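Local atomic coordinates of amine Dehydrogenase (Pseudomonas putida, PDB entry 1JMX), a protein that probably transfers electrons through its two covalently bound c-type hemes, as expected of the heme-bearing alpha subunit of a quinohemoprotein amine dehydrogenase. Residues Ile302-Leu315 with Glu348-Ala360. Numbering follows the deposited sequence.
Sequences ITLVGSGLAGKPDL and EVAVGTLKGVNLA
Val349 turns its CG1 methyl onto two leucines of the 302-315 segment, 3.5 Å from Leu315 CD2 and 3.7 Å from Leu304 CD1. With chi1 at 179° CG1 extends away from the backbone N, and it is this branch that meets both leucines. The Val349 and Leu315 side chains run side by side in the same direction. Leu359 extends the apolar layer, with CD2 3.9 Å from Leu315 CB, and meets Ile302 tip to tip through terminal methyls. At the other end Leu309 and Leu354 cross at about a right angle, CD2 of the former 3.8 Å from CD1 of the latter, and Val351 fits its CG1 against the backbone of Ala310 and Gly311.

Beside these apolar contacts the short strand 313-314 pairs antiparallel with strand 345-351. Asp314 and Ala350 form the hydrogen-bonded pair: Asp314 N donates to Ala350 O (2.8 Å), and Ala350 N returns a bond to Asp314 O that is more bent at its hydrogen. Gly352 N reaches Lys312 O at 3.0 Å, straighter at hydrogen (163°) but standing 55° above the carbonyl plane. Gly352 belongs to the type II' turn from Val351 to Leu354, where its phi is positive, and its CA lies 3.7 Å from Gly311 CA, so the two glycines bring the backbones close together.

Strand 299-307 therefore packs across the hairpin 345-362, and the chain leaving it turns back to edge that hairpin, in a domain of E-set type. Chemically, apolar methyl contacts join the facing strands, while three backbone bonds set the register along the edge strand.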
loop_
_atom_site.group_PDB
_atom_site.type_symbol
_atom_site.label_atom_id
_atom_site.label_comp_id
_atom_site.label_asym_id
_atom_site.label_seq_id
_atom_site.Cartn_x
_atom_site.Cartn_y
_atom_site.Cartn_z
ATOM N N ILE A 302 19.142 39.997 3.644
ATOM C CA ILE A 302 18.389 39.222 4.607
ATOM C C ILE A 302 17.077 39.924 4.910
ATOM O O ILE A 302 17.024 41.145 5.037
ATOM C CB ILE A 302 19.171 39.042 5.907
ATOM C CG1 ILE A 302 20.422 38.214 5.646
ATOM C CG2 ILE A 302 18.316 38.370 6.955
ATOM C CD1 ILE A 302 21.216 37.908 6.897
ATOM N N THR A 303 16.012 39.144 5.005
ATOM C CA THR A 303 14.708 39.691 5.317
ATOM C C THR A 303 14.122 38.991 6.541
ATOM O O THR A 303 14.237 37.782 6.695
ATOM C CB THR A 303 13.754 39.647 4.100
ATOM O OG1 THR A 303 12.466 39.169 4.506
ATOM C CG2 THR A 303 14.314 38.786 2.983
ATOM N N LEU A 304 13.605 39.791 7.467
ATOM C CA LEU A 304 13.003 39.293 8.695
ATOM C C LEU A 304 11.492 39.268 8.533
ATOM O O LEU A 304 10.895 40.213 8.015
ATOM C CB LEU A 304 13.395 40.175 9.887
ATOM C CG LEU A 304 14.855 40.160 10.364
ATOM C CD1 LEU A 304 15.274 38.729 10.695
ATOM C CD2 LEU A 304 15.777 40.756 9.309
ATOM N N VAL A 305 10.882 38.163 8.942
ATOM C CA VAL A 305 9.437 37.996 8.834
ATOM C C VAL A 305 8.879 37.954 10.245
ATOM O O VAL A 305 9.515 37.403 11.151
ATOM C CB VAL A 305 9.079 36.674 8.099
ATOM C CG1 VAL A 305 7.605 36.654 7.724
ATOM C CG2 VAL A 305 9.951 36.502 6.867
ATOM N N GLY A 306 7.716 38.568 10.446
ATOM C CA GLY A 306 7.129 38.558 11.771
ATOM C C GLY A 306 5.903 39.418 11.929
ATOM O O GLY A 306 5.332 39.907 10.955
ATOM N N SER A 307 5.488 39.581 13.179
ATOM C CA SER A 307 4.326 40.384 13.508
ATOM C C SER A 307 4.685 41.418 14.573
ATOM O O SER A 307 5.300 41.088 15.589
ATOM C CB SER A 307 3.192 39.480 14.002
ATOM O OG SER A 307 2.039 40.234 14.337
ATOM N N GLY A 308 4.301 42.670 14.326
ATOM C CA GLY A 308 4.581 43.742 15.267
ATOM C C GLY A 308 6.061 44.062 15.379
ATOM O O GLY A 308 6.580 44.254 16.486
ATOM N N LEU A 309 6.740 44.110 14.237
ATOM C CA LEU A 309 8.171 44.405 14.206
ATOM C C LEU A 309 8.438 45.904 14.331
ATOM O O LEU A 309 8.036 46.697 13.475
ATOM C CB LEU A 309 8.814 43.869 12.917
ATOM C CG LEU A 309 8.756 42.358 12.655
ATOM C CD1 LEU A 309 9.491 42.033 11.365
ATOM C CD2 LEU A 309 9.356 41.592 13.826
ATOM N N ALA A 310 9.090 46.288 15.418
ATOM C CA ALA A 310 9.428 47.688 15.648
ATOM C C ALA A 310 10.758 47.731 16.382
ATOM O O ALA A 310 10.994 46.976 17.343
ATOM C CB ALA A 310 8.349 48.391 16.460
ATOM N N GLY A 311 11.639 48.600 15.906
ATOM C CA GLY A 311 12.939 48.718 16.522
ATOM C C GLY A 311 14.036 48.593 15.501
ATOM O O GLY A 311 13.802 48.588 14.290
ATOM N N LYS A 312 15.253 48.492 16.007
ATOM C CA LYS A 312 16.409 48.379 15.147
ATOM C C LYS A 312 16.885 46.935 15.144
ATOM O O LYS A 312 17.008 46.305 16.202
ATOM C CB LYS A 312 17.514 49.314 15.650
ATOM C CG LYS A 312 18.753 49.339 14.784
ATOM C CD LYS A 312 20.004 49.284 15.654
ATOM C CE LYS A 312 20.027 48.014 16.520
ATOM N NZ LYS A 312 21.322 47.831 17.260
ATOM N N PRO A 313 17.123 46.379 13.947
ATOM C CA PRO A 313 17.588 44.997 13.799
ATOM C C PRO A 313 19.040 44.799 14.213
ATOM O O PRO A 313 19.934 45.547 13.788
ATOM C CB PRO A 313 17.443 44.740 12.293
ATOM C CG PRO A 313 16.423 45.733 11.844
ATOM C CD PRO A 313 16.789 46.957 12.635
ATOM N N ASP A 314 19.263 43.844 15.108
ATOM C CA ASP A 314 20.613 43.505 15.496
ATOM C C ASP A 314 20.747 42.033 15.152
ATOM O O ASP A 314 19.975 41.199 15.634
ATOM C CB ASP A 314 20.875 43.724 16.977
ATOM C CG ASP A 314 22.359 43.586 17.324
ATOM O OD1 ASP A 314 22.694 43.477 18.525
ATOM O OD2 ASP A 314 23.200 43.582 16.392
ATOM N N LEU A 315 21.706 41.729 14.284
ATOM C CA LEU A 315 21.934 40.358 13.847
ATOM C C LEU A 315 23.072 39.637 14.559
ATOM O O LEU A 315 23.517 38.594 14.091
ATOM C CB LEU A 315 22.176 40.322 12.339
ATOM C CG LEU A 315 21.146 41.016 11.448
ATOM C CD1 LEU A 315 21.454 40.673 9.994
ATOM C CD2 LEU A 315 19.724 40.593 11.827
ATOM N N GLU A 348 21.622 35.398 17.973
ATOM C CA GLU A 348 20.257 35.661 18.364
ATOM C C GLU A 348 19.857 36.947 17.685
ATOM O O GLU A 348 20.357 38.014 18.027
ATOM C CB GLU A 348 20.114 35.785 19.876
ATOM C CG GLU A 348 19.089 34.807 20.473
ATOM C CD GLU A 348 17.653 35.002 19.943
ATOM O OE1 GLU A 348 17.440 35.068 18.698
ATOM O OE2 GLU A 348 16.720 35.067 20.783
ATOM N N VAL A 349 19.023 36.824 16.657
ATOM C CA VAL A 349 18.540 37.979 15.901
ATOM C C VAL A 349 17.488 38.735 16.711
ATOM O O VAL A 349 16.787 38.145 17.534
ATOM C CB VAL A 349 17.942 37.538 14.541
ATOM C CG1 VAL A 349 17.419 38.727 13.765
ATOM C CG2 VAL A 349 19.001 36.815 13.719
ATOM N N ALA A 350 17.405 40.046 16.495
ATOM C CA ALA A 350 16.438 40.882 17.198
ATOM C C ALA A 350 16.030 42.119 16.410
ATOM O O ALA A 350 16.786 42.617 15.574
ATOM C CB ALA A 350 16.994 41.302 18.552
ATOM N N VAL A 351 14.793 42.556 16.628
ATOM C CA VAL A 351 14.271 43.764 16.002
ATOM C C VAL A 351 13.743 44.542 17.199
ATOM O O VAL A 351 12.612 44.331 17.653
ATOM C CB VAL A 351 13.136 43.480 15.007
ATOM C CG1 VAL A 351 12.720 44.778 14.315
ATOM C CG2 VAL A 351 13.586 42.449 13.974
ATOM N N GLY A 352 14.589 45.416 17.734
ATOM C CA GLY A 352 14.221 46.163 18.922
ATOM C C GLY A 352 14.470 45.178 20.049
ATOM O O GLY A 352 15.574 44.618 20.152
ATOM N N THR A 353 13.453 44.932 20.875
ATOM C CA THR A 353 13.584 43.975 21.971
ATOM C C THR A 353 13.111 42.567 21.583
ATOM O O THR A 353 13.360 41.605 22.322
ATOM C CB THR A 353 12.874 44.456 23.275
ATOM O OG1 THR A 353 11.592 45.034 22.965
ATOM C CG2 THR A 353 13.744 45.492 24.002
ATOM N N LEU A 354 12.467 42.447 20.416
ATOM C CA LEU A 354 11.978 41.156 19.900
ATOM C C LEU A 354 13.094 40.205 19.454
ATOM O O LEU A 354 13.840 40.500 18.516
ATOM C CB LEU A 354 11.028 41.355 18.708
ATOM C CG LEU A 354 9.540 41.639 18.927
ATOM C CD1 LEU A 354 8.830 41.668 17.574
ATOM C CD2 LEU A 354 8.942 40.567 19.824
ATOM N N LYS A 355 13.168 39.049 20.115
ATOM C CA LYS A 355 14.152 38.009 19.809
ATOM C C LYS A 355 13.333 36.781 19.430
ATOM O O LYS A 355 12.097 36.829 19.469
ATOM C CB LYS A 355 14.982 37.678 21.052
ATOM C CG LYS A 355 15.769 38.839 21.641
ATOM C CD LYS A 355 17.199 38.879 21.119
ATOM C CE LYS A 355 18.007 39.954 21.848
ATOM N NZ LYS A 355 19.433 40.001 21.406
ATOM N N GLY A 356 14.005 35.684 19.082
ATOM C CA GLY A 356 13.283 34.476 18.723
ATOM C C GLY A 356 13.927 33.593 17.673
ATOM O O GLY A 356 13.894 32.369 17.789
ATOM N N VAL A 357 14.503 34.203 16.642
ATOM C CA VAL A 357 15.145 33.457 15.563
ATOM C C VAL A 357 16.668 33.522 15.588
ATOM O O VAL A 357 17.252 34.463 16.124
ATOM C CB VAL A 357 14.655 33.943 14.195
ATOM C CG1 VAL A 357 13.292 33.348 13.897
ATOM C CG2 VAL A 357 14.585 35.468 14.171
ATOM N N ASN A 358 17.313 32.523 14.999
ATOM C CA ASN A 358 18.765 32.506 14.970
ATOM C C ASN A 358 19.331 32.628 13.562
ATOM O O ASN A 358 18.662 32.300 12.581
ATOM C CB ASN A 358 19.302 31.259 15.669
ATOM C CG ASN A 358 18.957 31.228 17.151
ATOM O OD1 ASN A 358 18.865 32.270 17.806
ATOM N ND2 ASN A 358 18.756 30.027 17.685
ATOM N N LEU A 359 20.548 33.165 13.479
ATOM C CA LEU A 359 21.256 33.357 12.210
ATOM C C LEU A 359 22.594 32.633 12.308
ATOM O O LEU A 359 23.401 32.922 13.192
ATOM C CB LEU A 359 21.499 34.850 11.958
ATOM C CG LEU A 359 22.049 35.310 10.605
ATOM C CD1 LEU A 359 21.146 34.852 9.489
ATOM C CD2 LEU A 359 22.146 36.828 10.589
ATOM N N ALA A 360 22.817 31.670 11.422
ATOM C CA ALA A 360 24.064 30.919 11.434
ATOM C C ALA A 360 25.130 31.645 10.643
ATOM O O ALA A 360 24.944 31.943 9.467
ATOM C CB ALA A 360 23.854 29.530 10.856
#